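PDB 1VM7: ribokinase from Thermotoga maritima, which probably catalyses the magnesium-dependent phosphorylation of ribose at O-5 by ATP, yielding D-ribose 5-phosphate, as a homodimeric sugar kinase of the PfkB family. Local coordinates for residues I176-F181 and K199-E204; L184-P189 and G262-A267; H33-K36 and T40-A43; K210-F215 and K221-K226. One frame throughout, in Å; residues are numbered along the deposited sequence.

Contact 1 (I176-F181 and K199-E204); sequences INEEIF and KDFFGE
Phe201, in the last turn of helix 191-202, carries this contact by pushing its ring into the bend of the loop 176-181. The aromatic part is a T-shaped pair: the edge of Phe181 is turned toward one face of Phe201, with ring centroids 5.0 Å apart and planes at 82°. Phe181 CE2 stands 3.6 Å from Phe201 CE2, over the rim of that face instead of its middle. In Phe201 the CG lies anti to the carbonyl carbon (chi1 -69°), and this helps set the ring against the loop.

Apolar and backbone contacts close in round the same ring. Ile176 O meets the ring edge at Phe201 CZ, 3.2 Å away, so a partly negative oxygen faces the slightly positive rim of the phenyl ring. Glu178 CB lies 3.6 Å from Phe201 CE1, and beyond it the extended glutamate chain slides past the phenylalanine in the opposite direction.

The polar link is indirect. A water gives a hydrogen bond of 2.8 Å to Glu178 OE2 and a weak one to Phe201 O, which joins an exposed carboxylate to the end of the helix, just before the chain leaves it at Gly203.

Together these groups pack the loop between strands 165-168 and 186-187 against the C-terminal end of helix 191-202. Phe181 also meets Phe215 of helix 208-217, while Ile180 rests on Phe152 and Thr155 of helix 152-161.

Contact 2 (L184-P189 and G262-A267); sequences LDYLTP and GAFAVA
Tyr186 offers a face of its ring to the edge of Phe264, and this one aromatic pair makes up the contact. The phenylalanine comes in end first: its CE2 sits 3.7 Å above the tyrosine plane, over the ring centre, and its CZ approaches Tyr186 CE2 to 3.4 Å. The centroids are 4.9 Å apart with the planes at 73°, an edge-to-face pair tilted somewhat from the perpendicular. C-H groups at the rim of Phe264 thus point into the pi cloud of Tyr186, an electrostatically favourable arrangement that also fills the space between a strand and a helix whose nearest CA atoms, those of Tyr186 and Ala265, lie 10.2 Å apart.

Phe264 has CG anti to the backbone N (chi1 -179°), which reaches the ring out from the helix. The two side chains cross at about a right angle. Large flat residues suit both positions, since two long aromatic side chains are well suited to bridging this separation. Ala263 and Ala267 touch Ala284 and Ala277 of helix 274-288, where small side chains suit close helix packing.

In the fold, the pair packs helix 256-269 on an interior strand of the nine-stranded sheet of the alpha/beta body, and the side chain of Phe264 lies about 8 Å from that of Lys226, a predicted ATP-binding residue. Strand 186-187 runs between parallel neighbours 165-168 and 222-226; Ile165 touches Tyr186, Ile224 touches both rings, and Pro274 and Ala277 of helix 274-288 add further packing.

Contact 3 (H33-K36 and T40-A43); sequences HFTK and TQKA
Gln41 NE2 is shared by two acceptors of the loop 33-36. It donates to His33 O at 2.8 Å in a nearly straight bond (165°), and to Thr35 OG1 at 2.9 Å in a more bent one (135°). Both acceptors lie close to the amide plane, as the two N-H groups of a primary amide require, although the amide nitrogen itself is tilted from the plane of the His33 carbonyl. Anti placement of CG relative to the backbone N (chi1 -174°) and an extended chain carry the amide from strand 40-51 across to the loop.

At the other end of the amide, Gln41 OE1 accepts a weak bond from His33 N and another weak one from Asp32 N. The same oxygen stands 3.2 Å above the imidazole of His33, over its centre, with ring and amide planes not far from parallel: the amide lies across the ring face. His33 NE2 is hydrogen-bonded to Glu39, one of the bonds that hold the ring. Thr35 OG1 has a second partner in Glu109, while Thr40, Gln41 and Lys42 form a parallel beta ladder with the second subunit.

A glutamine suits this place because one side chain supplies both donors and an acceptor to a loop without regular structure. With its amide nitrogen donating two hydrogen bonds and its oxygen accepting weak ones, the group is largely fixed in rotation, and the loop is tied to the strand that follows it, beside the dimer interface.

Contact 4 (K210-F215 and K221-K226); sequences KAAEKF and KNVIVK
Apolar contacts do all the joining here, with Ala212 of the helix facing Val223 of the strand. Ala212 CB lies 3.8 Å from Val223 CB and is also touched by Val223 CG1, so the single methyl rests against the branch point of the valine. Val225, two residues on and on the same strand face, adds a looser touch through CG2, 4.4 Å from Ala212 CB. Phe215 takes part by its CB, 3.9 Å from Val223 CG2; its ring leads away toward Phe181 and Phe202.

With CG2 anti to the carbonyl carbon, Val223 brings that methyl to 3.3 Å from Ala212 O.

The axes of the segments 210-215 and 222-226 approach to 8.1 Å and run roughly antiparallel, at 152°. Alanine suits the helix at this close point because its side chain is short, and beta-branched valine suits an extended strand while giving it a broad apolar face.

No hydrogen bond or salt bridge spans the two segments. Some polar groups find partners elsewhere: Lys226, a predicted ATP-site residue, forms a salt bridge with Asp169. Close packing of buried hydrocarbon is what joins these parts of helix 208-217 and strand 222-226.

How the contacts relate
Contacts 1, 2 and 4 cluster in the large alpha/beta body of the kinase, with centres 12 to 19 Å apart, whereas contact 3 lies 40 to 43 Å from them, between centres, in the smaller four-stranded sheet. Along the chain contact 3 comes first; contacts 1 and 2 then alternate their segments, and contact 4 is nested within the loop closed by contact 2. Strands 186-187 and 222-226 are neighbours in the nine-stranded sheet, so contacts 2 and 4 are joined by backbone bonding, while phenylalanines link contacts 1 and 4. The first group thus builds the body bearing the predicted ATP site, and contact 3 belongs to the sheet that continues into the second subunit.

Contact 1 (I176-F181 and K199-E204)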
loop_
_atom_site.group_PDB
_atom_site.type_symbol
_atom_site.label_atom_id
_atom_site.label_comp_id
_atom_site.label_asym_id
_atom_site.label_seq_id
_atom_site.Cartn_x
_atom_site.Cartn_y
_atom_site.Cartn_z
ATOM N N ILE A 176 -1.885 5.748 -26.389
ATOM C CA ILE A 176 -2.708 5.117 -27.414
ATOM C C ILE A 176 -2.136 5.434 -28.767
ATOM O O ILE A 176 -1.790 6.556 -29.032
ATOM C CB ILE A 176 -4.167 5.604 -27.330
ATOM C CG1 ILE A 176 -4.729 5.236 -25.954
ATOM C CG2 ILE A 176 -5.001 5.004 -28.487
ATOM C CD1 ILE A 176 -6.092 5.743 -25.683
ATOM N N ASN A 177 -2.015 4.427 -29.627
ATOM C CA ASN A 177 -1.561 4.619 -31.016
ATOM C C ASN A 177 -2.777 4.675 -31.936
ATOM O O ASN A 177 -3.773 3.959 -31.731
ATOM C CB ASN A 177 -0.595 3.483 -31.452
ATOM C CG ASN A 177 -0.241 3.503 -32.970
ATOM O OD1 ASN A 177 -0.519 2.548 -33.696
ATOM N ND2 ASN A 177 0.378 4.584 -33.434
ATOM N N GLU A 178 -2.673 5.535 -32.945
ATOM C CA GLU A 178 -3.729 5.799 -33.914
ATOM C C GLU A 178 -4.280 4.555 -34.604
ATOM O O GLU A 178 -5.412 4.540 -35.099
ATOM C CB GLU A 178 -3.169 6.727 -35.008
ATOM C CG GLU A 178 -4.206 7.280 -35.964
ATOM C CD GLU A 178 -3.672 8.454 -36.747
ATOM O OE1 GLU A 178 -2.628 8.289 -37.406
ATOM O OE2 GLU A 178 -4.270 9.548 -36.687
ATOM N N GLU A 179 -3.464 3.512 -34.665
ATOM C CA GLU A 179 -3.801 2.342 -35.456
ATOM C C GLU A 179 -5.070 1.660 -34.958
ATOM O O GLU A 179 -5.775 1.023 -35.743
ATOM C CB GLU A 179 -2.631 1.346 -35.481
ATOM C CG GLU A 179 -2.783 0.190 -36.466
ATOM C CD GLU A 179 -1.759 -0.940 -36.245
ATOM O OE1 GLU A 179 -0.714 -0.722 -35.572
ATOM O OE2 GLU A 179 -2.006 -2.057 -36.757
ATOM N N ILE A 180 -5.365 1.795 -33.656
ATOM C CA ILE A 180 -6.458 1.056 -33.049
ATOM C C ILE A 180 -7.829 1.490 -33.557
ATOM O O ILE A 180 -8.742 0.668 -33.657
ATOM C CB ILE A 180 -6.412 1.134 -31.475
ATOM C CG1 ILE A 180 -7.293 0.058 -30.855
ATOM C CG2 ILE A 180 -6.805 2.534 -30.960
ATOM C CD1 ILE A 180 -6.887 -0.283 -29.490
ATOM N N PHE A 181 -7.961 2.759 -33.914
ATOM C CA PHE A 181 -9.274 3.384 -34.112
ATOM C C PHE A 181 -10.093 2.764 -35.241
ATOM O O PHE A 181 -11.297 2.597 -35.108
ATOM C CB PHE A 181 -9.092 4.896 -34.311
ATOM C CG PHE A 181 -8.496 5.587 -33.115
ATOM C CD1 PHE A 181 -9.190 5.630 -31.914
ATOM C CD2 PHE A 181 -7.238 6.165 -33.168
ATOM C CE1 PHE A 181 -8.656 6.252 -30.796
ATOM C CE2 PHE A 181 -6.704 6.791 -32.056
ATOM C CZ PHE A 181 -7.426 6.825 -30.857
ATOM N N LYS A 199 -6.602 16.587 -29.106
ATOM C CA LYS A 199 -5.340 17.313 -29.105
ATOM C C LYS A 199 -4.240 16.405 -29.697
ATOM O O LYS A 199 -3.556 16.782 -30.657
ATOM C CB LYS A 199 -5.036 17.797 -27.676
ATOM C CG LYS A 199 -3.751 18.505 -27.463
ATOM N N ASP A 200 -4.134 15.187 -29.178
ATOM C CA ASP A 200 -3.064 14.288 -29.595
ATOM C C ASP A 200 -3.164 13.904 -31.064
ATOM O O ASP A 200 -2.176 13.984 -31.805
ATOM C CB ASP A 200 -3.023 13.023 -28.749
ATOM C CG ASP A 200 -2.542 13.296 -27.344
ATOM O OD1 ASP A 200 -1.973 14.396 -27.125
ATOM O OD2 ASP A 200 -2.738 12.421 -26.469
ATOM N N PHE A 201 -4.352 13.498 -31.496
ATOM C CA PHE A 201 -4.493 12.938 -32.844
ATOM C C PHE A 201 -4.916 13.909 -33.942
ATOM O O PHE A 201 -4.655 13.671 -35.114
ATOM C CB PHE A 201 -5.424 11.733 -32.816
ATOM C CG PHE A 201 -4.837 10.573 -32.124
ATOM C CD1 PHE A 201 -3.816 9.855 -32.717
ATOM C CD2 PHE A 201 -5.244 10.230 -30.859
ATOM C CE1 PHE A 201 -3.237 8.786 -32.072
ATOM C CE2 PHE A 201 -4.673 9.148 -30.201
ATOM C CZ PHE A 201 -3.666 8.430 -30.813
ATOM N N PHE A 202 -5.584 14.986 -33.571
ATOM C CA PHE A 202 -6.059 15.926 -34.561
ATOM C C PHE A 202 -5.436 17.326 -34.371
ATOM O O PHE A 202 -5.803 18.251 -35.069
ATOM C CB PHE A 202 -7.597 15.975 -34.542
ATOM C CG PHE A 202 -8.277 14.608 -34.457
ATOM C CD1 PHE A 202 -8.021 13.616 -35.396
ATOM C CD2 PHE A 202 -9.226 14.351 -33.476
ATOM C CE1 PHE A 202 -8.664 12.389 -35.335
ATOM C CE2 PHE A 202 -9.872 13.131 -33.401
ATOM C CZ PHE A 202 -9.583 12.137 -34.327
ATOM N N GLY A 203 -4.515 17.465 -33.414
ATOM C CA GLY A 203 -3.769 18.696 -33.199
ATOM C C GLY A 203 -4.520 19.840 -32.535
ATOM O O GLY A 203 -3.973 20.939 -32.398
ATOM N N GLU A 204 -5.765 19.611 -32.143
ATOM C CA GLU A 204 -6.578 20.639 -31.510
ATOM C C GLU A 204 -7.760 19.969 -30.861
ATOM O O GLU A 204 -8.001 18.780 -31.077
ATOM C CB GLU A 204 -7.046 21.735 -32.504
ATOM C CG GLU A 204 -7.733 21.243 -33.779
ATOM C CD GLU A 204 -8.404 22.359 -34.601
ATOM O OE1 GLU A 204 -8.049 23.563 -34.497
ATOM O OE2 GLU A 204 -9.314 22.004 -35.386
HETATM O O HOH W 1 -5.364 11.832 -37.893
#

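Contact 2 (L184-P189 and G262-A267)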
loop_
_atom_site.group_PDB
_atom_site.type_symbol
_atom_site.label_atom_id
_atom_site.label_comp_id
_atom_site.label_asym_id
_atom_site.label_seq_id
_atom_site.Cartn_x
_atom_site.Cartn_y
_atom_site.Cartn_z
ATOM N N LEU A 184 -12.272 -0.191 -34.320
ATOM C CA LEU A 184 -13.270 -0.002 -33.273
ATOM C C LEU A 184 -14.685 0.087 -33.799
ATOM O O LEU A 184 -14.952 0.780 -34.773
ATOM C CB LEU A 184 -13.011 1.302 -32.532
ATOM C CG LEU A 184 -11.657 1.467 -31.858
ATOM C CD1 LEU A 184 -11.747 2.651 -30.949
ATOM C CD2 LEU A 184 -11.206 0.179 -31.113
ATOM N N ASP A 185 -15.596 -0.580 -33.106
ATOM C CA ASP A 185 -17.030 -0.401 -33.317
ATOM C C ASP A 185 -17.562 0.700 -32.389
ATOM O O ASP A 185 -18.424 1.477 -32.762
ATOM C CB ASP A 185 -17.752 -1.747 -33.131
ATOM C CG ASP A 185 -17.376 -2.745 -34.227
ATOM O OD1 ASP A 185 -17.862 -2.581 -35.356
ATOM O OD2 ASP A 185 -16.562 -3.654 -33.987
ATOM N N TYR A 186 -17.017 0.765 -31.183
ATOM C CA TYR A 186 -17.357 1.810 -30.216
ATOM C C TYR A 186 -16.102 2.362 -29.566
ATOM O O TYR A 186 -15.236 1.601 -29.089
ATOM C CB TYR A 186 -18.315 1.286 -29.122
ATOM C CG TYR A 186 -19.679 0.949 -29.647
ATOM C CD1 TYR A 186 -19.956 -0.315 -30.141
ATOM C CD2 TYR A 186 -20.685 1.903 -29.691
ATOM C CE1 TYR A 186 -21.186 -0.629 -30.642
ATOM C CE2 TYR A 186 -21.926 1.599 -30.216
ATOM C CZ TYR A 186 -22.175 0.321 -30.679
ATOM O OH TYR A 186 -23.410 -0.011 -31.210
ATOM N N LEU A 187 -15.997 3.692 -29.567
ATOM C CA LEU A 187 -15.001 4.400 -28.773
ATOM C C LEU A 187 -15.766 5.180 -27.715
ATOM O O LEU A 187 -16.693 5.914 -28.036
ATOM C CB LEU A 187 -14.194 5.361 -29.656
ATOM C CG LEU A 187 -13.033 6.106 -28.984
ATOM C CD1 LEU A 187 -11.902 5.163 -28.725
ATOM C CD2 LEU A 187 -12.564 7.280 -29.820
ATOM N N THR A 188 -15.382 5.035 -26.455
ATOM C CA THR A 188 -16.217 5.550 -25.350
ATOM C C THR A 188 -15.431 6.483 -24.431
ATOM O O THR A 188 -15.237 6.184 -23.274
ATOM C CB THR A 188 -16.817 4.388 -24.511
ATOM O OG1 THR A 188 -15.771 3.696 -23.812
ATOM C CG2 THR A 188 -17.564 3.389 -25.405
ATOM N N PRO A 189 -14.946 7.614 -24.951
ATOM C CA PRO A 189 -14.181 8.502 -24.093
ATOM C C PRO A 189 -15.098 9.301 -23.187
ATOM O O PRO A 189 -16.221 9.561 -23.560
ATOM C CB PRO A 189 -13.508 9.450 -25.100
ATOM C CG PRO A 189 -14.528 9.546 -26.182
ATOM C CD PRO A 189 -15.109 8.175 -26.305
ATOM N N GLY A 262 -20.054 -1.689 -19.341
ATOM C CA GLY A 262 -20.472 -3.068 -19.123
ATOM C C GLY A 262 -21.946 -3.273 -19.363
ATOM O O GLY A 262 -22.351 -4.226 -20.026
ATOM N N ALA A 263 -22.751 -2.358 -18.831
ATOM C CA ALA A 263 -24.200 -2.369 -19.035
ATOM C C ALA A 263 -24.561 -2.103 -20.497
ATOM O O ALA A 263 -25.417 -2.776 -21.061
ATOM C CB ALA A 263 -24.835 -1.353 -18.147
ATOM N N PHE A 264 -23.898 -1.129 -21.122
ATOM C CA PHE A 264 -24.051 -0.919 -22.563
ATOM C C PHE A 264 -23.852 -2.220 -23.343
ATOM O O PHE A 264 -24.652 -2.561 -24.197
ATOM C CB PHE A 264 -23.050 0.134 -23.036
ATOM C CG PHE A 264 -23.137 0.428 -24.486
ATOM C CD1 PHE A 264 -24.181 1.189 -24.981
ATOM C CD2 PHE A 264 -22.203 -0.069 -25.368
ATOM C CE1 PHE A 264 -24.284 1.452 -26.316
ATOM C CE2 PHE A 264 -22.289 0.225 -26.722
ATOM C CZ PHE A 264 -23.335 0.959 -27.185
ATOM N N ALA A 265 -22.784 -2.940 -23.016
ATOM C CA ALA A 265 -22.421 -4.170 -23.702
ATOM C C ALA A 265 -23.440 -5.297 -23.456
ATOM O O ALA A 265 -23.755 -6.040 -24.373
ATOM C CB ALA A 265 -21.035 -4.575 -23.272
ATOM N N VAL A 266 -23.924 -5.412 -22.214
ATOM C CA VAL A 266 -25.014 -6.339 -21.848
ATOM C C VAL A 266 -26.241 -6.130 -22.704
ATOM O O VAL A 266 -26.833 -7.091 -23.176
ATOM C CB VAL A 266 -25.420 -6.192 -20.333
ATOM C CG1 VAL A 266 -26.763 -6.883 -20.019
ATOM C CG2 VAL A 266 -24.336 -6.768 -19.431
ATOM N N ALA A 267 -26.618 -4.868 -22.892
ATOM C CA ALA A 267 -27.741 -4.506 -23.735
ATOM C C ALA A 267 -27.556 -4.957 -25.196
ATOM O O ALA A 267 -28.402 -5.655 -25.755
ATOM C CB ALA A 267 -27.957 -3.042 -23.652
#

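Contact 3 (H33-K36 and T40-A43)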
loop_
_atom_site.group_PDB
_atom_site.type_symbol
_atom_site.label_atom_id
_atom_site.label_comp_id
_atom_site.label_asym_id
_atom_site.label_seq_id
_atom_site.Cartn_x
_atom_site.Cartn_y
_atom_site.Cartn_z
ATOM N N HIS A 33 -3.436 14.592 6.926
ATOM C CA HIS A 33 -2.901 15.541 5.973
ATOM C C HIS A 33 -2.015 14.734 5.051
ATOM O O HIS A 33 -1.622 13.592 5.387
ATOM C CB HIS A 33 -2.115 16.648 6.716
ATOM C CG HIS A 33 -1.079 16.113 7.660
ATOM N ND1 HIS A 33 -1.339 15.864 8.990
ATOM C CD2 HIS A 33 0.199 15.723 7.444
ATOM C CE1 HIS A 33 -0.260 15.352 9.559
ATOM N NE2 HIS A 33 0.692 15.262 8.641
ATOM N N PHE A 34 -1.734 15.276 3.879
ATOM C CA PHE A 34 -0.831 14.593 2.983
ATOM C C PHE A 34 0.524 14.474 3.670
ATOM O O PHE A 34 1.088 15.466 4.148
ATOM C CB PHE A 34 -0.708 15.319 1.639
ATOM C CG PHE A 34 -1.886 15.088 0.717
ATOM C CD1 PHE A 34 -2.182 13.820 0.263
ATOM C CD2 PHE A 34 -2.692 16.153 0.308
ATOM C CE1 PHE A 34 -3.260 13.597 -0.574
ATOM C CE2 PHE A 34 -3.750 15.942 -0.536
ATOM C CZ PHE A 34 -4.040 14.655 -0.975
ATOM N N THR A 35 1.063 13.265 3.676
ATOM C CA THR A 35 2.361 13.021 4.268
ATOM C C THR A 35 3.445 13.824 3.532
ATOM O O THR A 35 3.551 13.798 2.306
ATOM C CB THR A 35 2.713 11.529 4.314
ATOM O OG1 THR A 35 1.577 10.778 4.754
ATOM C CG2 THR A 35 3.906 11.254 5.275
ATOM N N LYS A 36 4.221 14.579 4.301
ATOM C CA LYS A 36 5.269 15.394 3.759
ATOM C C LYS A 36 6.546 14.554 3.531
ATOM O O LYS A 36 6.734 13.528 4.176
ATOM C CB LYS A 36 5.572 16.520 4.756
ATOM C CG LYS A 36 4.385 17.430 5.087
ATOM C CD LYS A 36 4.749 18.489 6.100
ATOM C CE LYS A 36 4.861 17.877 7.497
ATOM N NZ LYS A 36 3.612 17.146 7.999
ATOM N N THR A 40 6.856 10.578 8.839
ATOM C CA THR A 40 6.204 9.308 9.103
ATOM C C THR A 40 4.837 9.652 9.685
ATOM O O THR A 40 4.741 10.356 10.684
ATOM C CB THR A 40 7.005 8.426 10.113
ATOM O OG1 THR A 40 8.279 8.086 9.555
ATOM C CG2 THR A 40 6.261 7.103 10.457
ATOM N N GLN A 41 3.774 9.178 9.066
ATOM C CA GLN A 41 2.424 9.486 9.537
ATOM C C GLN A 41 1.634 8.203 9.678
ATOM O O GLN A 41 1.699 7.342 8.812
ATOM C CB GLN A 41 1.708 10.405 8.536
ATOM C CG GLN A 41 0.329 10.877 9.051
ATOM C CD GLN A 41 -0.397 11.838 8.137
ATOM O OE1 GLN A 41 -1.355 12.498 8.565
ATOM N NE2 GLN A 41 0.023 11.908 6.880
ATOM N N LYS A 42 0.848 8.092 10.743
ATOM C CA LYS A 42 -0.042 6.949 10.946
ATOM C C LYS A 42 -1.261 7.055 10.046
ATOM O O LYS A 42 -1.884 8.128 9.997
ATOM C CB LYS A 42 -0.587 6.926 12.387
ATOM C CG LYS A 42 0.274 6.282 13.463
ATOM C CD LYS A 42 -0.547 6.074 14.772
ATOM N N ALA A 43 -1.643 5.961 9.375
ATOM C CA ALA A 43 -2.929 5.930 8.654
ATOM C C ALA A 43 -4.063 5.865 9.666
ATOM O O ALA A 43 -4.029 5.080 10.623
ATOM C CB ALA A 43 -3.026 4.734 7.692
#

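Contact 4 (K210-F215 and K221-K226)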
loop_
_atom_site.group_PDB
_atom_site.type_symbol
_atom_site.label_atom_id
_atom_site.label_comp_id
_atom_site.label_asym_id
_atom_site.label_seq_id
_atom_site.Cartn_x
_atom_site.Cartn_y
_atom_site.Cartn_z
ATOM N N LYS A 210 -17.178 17.584 -32.755
ATOM C CA LYS A 210 -16.216 17.640 -33.859
ATOM C C LYS A 210 -15.139 16.586 -33.736
ATOM O O LYS A 210 -14.688 16.066 -34.748
ATOM C CB LYS A 210 -15.572 19.025 -33.965
ATOM C CG LYS A 210 -14.745 19.252 -35.213
ATOM C CD LYS A 210 -15.619 19.698 -36.405
ATOM C CE LYS A 210 -16.177 18.482 -37.152
ATOM N NZ LYS A 210 -16.852 19.010 -38.349
ATOM N N ALA A 211 -14.718 16.301 -32.503
ATOM C CA ALA A 211 -13.701 15.286 -32.239
ATOM C C ALA A 211 -14.259 13.891 -32.551
ATOM O O ALA A 211 -13.595 13.049 -33.191
ATOM C CB ALA A 211 -13.265 15.329 -30.782
ATOM N N ALA A 212 -15.477 13.643 -32.057
ATOM C CA ALA A 212 -16.139 12.383 -32.278
ATOM C C ALA A 212 -16.243 12.128 -33.772
ATOM O O ALA A 212 -15.999 10.993 -34.217
ATOM C CB ALA A 212 -17.493 12.372 -31.644
ATOM N N GLU A 213 -16.577 13.177 -34.530
ATOM C CA GLU A 213 -16.662 13.087 -35.977
ATOM C C GLU A 213 -15.346 12.697 -36.604
ATOM O O GLU A 213 -15.319 11.908 -37.534
ATOM C CB GLU A 213 -17.105 14.398 -36.582
ATOM C CG GLU A 213 -18.605 14.574 -36.672
ATOM C CD GLU A 213 -18.981 15.624 -37.722
ATOM O OE1 GLU A 213 -18.084 16.379 -38.172
ATOM O OE2 GLU A 213 -20.165 15.674 -38.128
ATOM N N LYS A 214 -14.252 13.266 -36.116
ATOM C CA LYS A 214 -12.951 12.938 -36.683
ATOM C C LYS A 214 -12.586 11.513 -36.420
ATOM O O LYS A 214 -11.954 10.885 -37.248
ATOM C CB LYS A 214 -11.866 13.855 -36.173
ATOM C CG LYS A 214 -12.067 15.201 -36.706
ATOM C CD LYS A 214 -11.044 16.214 -36.299
ATOM C CE LYS A 214 -11.342 17.480 -37.029
ATOM N NZ LYS A 214 -11.480 17.236 -38.526
ATOM N N PHE A 215 -12.976 10.987 -35.267
ATOM C CA PHE A 215 -12.716 9.586 -35.008
ATOM C C PHE A 215 -13.462 8.682 -35.991
ATOM O O PHE A 215 -12.913 7.690 -36.471
ATOM C CB PHE A 215 -13.019 9.230 -33.562
ATOM C CG PHE A 215 -11.911 9.596 -32.644
ATOM C CD1 PHE A 215 -10.660 8.985 -32.791
ATOM C CD2 PHE A 215 -12.080 10.563 -31.672
ATOM C CE1 PHE A 215 -9.603 9.316 -31.971
ATOM C CE2 PHE A 215 -11.018 10.909 -30.836
ATOM C CZ PHE A 215 -9.772 10.279 -30.986
ATOM N N LYS A 221 -16.580 3.242 -35.754
ATOM C CA LYS A 221 -17.957 3.155 -36.238
ATOM C C LYS A 221 -18.921 4.004 -35.406
ATOM O O LYS A 221 -19.822 4.626 -35.948
ATOM C CB LYS A 221 -18.418 1.681 -36.251
ATOM C CG LYS A 221 -17.539 0.747 -37.126
ATOM C CD LYS A 221 -17.705 1.039 -38.639
ATOM C CE LYS A 221 -16.695 0.270 -39.503
ATOM N NZ LYS A 221 -15.370 0.990 -39.628
ATOM N N ASN A 222 -18.746 4.000 -34.091
ATOM C CA ASN A 222 -19.574 4.790 -33.176
ATOM C C ASN A 222 -18.696 5.437 -32.118
ATOM O O ASN A 222 -17.834 4.761 -31.526
ATOM C CB ASN A 222 -20.577 3.911 -32.422
ATOM C CG ASN A 222 -21.607 3.264 -33.316
ATOM O OD1 ASN A 222 -22.682 3.825 -33.541
ATOM N ND2 ASN A 222 -21.288 2.075 -33.837
ATOM N N VAL A 223 -18.893 6.727 -31.867
ATOM C CA VAL A 223 -18.310 7.337 -30.665
ATOM C C VAL A 223 -19.393 7.592 -29.621
ATOM O O VAL A 223 -20.404 8.211 -29.902
ATOM C CB VAL A 223 -17.583 8.680 -30.952
ATOM C CG1 VAL A 223 -16.859 9.158 -29.665
ATOM C CG2 VAL A 223 -16.600 8.523 -32.104
ATOM N N ILE A 224 -19.159 7.119 -28.405
ATOM C CA ILE A 224 -20.044 7.423 -27.286
ATOM C C ILE A 224 -19.257 8.279 -26.323
ATOM O O ILE A 224 -18.314 7.813 -25.696
ATOM C CB ILE A 224 -20.519 6.159 -26.557
ATOM C CG1 ILE A 224 -21.286 5.247 -27.517
ATOM C CG2 ILE A 224 -21.408 6.523 -25.366
ATOM C CD1 ILE A 224 -21.587 3.889 -26.913
ATOM N N VAL A 225 -19.636 9.539 -26.205
ATOM C CA VAL A 225 -18.934 10.414 -25.283
ATOM C C VAL A 225 -19.703 10.485 -23.969
ATOM O O VAL A 225 -20.813 10.969 -23.936
ATOM C CB VAL A 225 -18.723 11.825 -25.845
ATOM C CG1 VAL A 225 -17.739 12.596 -24.966
ATOM C CG2 VAL A 225 -18.212 11.761 -27.306
ATOM N N LYS A 226 -19.091 10.005 -22.890
ATOM C CA LYS A 226 -19.719 10.048 -21.575
ATOM C C LYS A 226 -19.535 11.431 -20.993
ATOM O O LYS A 226 -18.408 11.831 -20.731
ATOM C CB LYS A 226 -19.096 9.016 -20.651
ATOM C CG LYS A 226 -18.980 7.605 -21.264
ATOM C CD LYS A 226 -18.355 6.620 -20.269
ATOM C CE LYS A 226 -17.201 5.792 -20.888
ATOM N NZ LYS A 226 -16.522 4.943 -19.862
#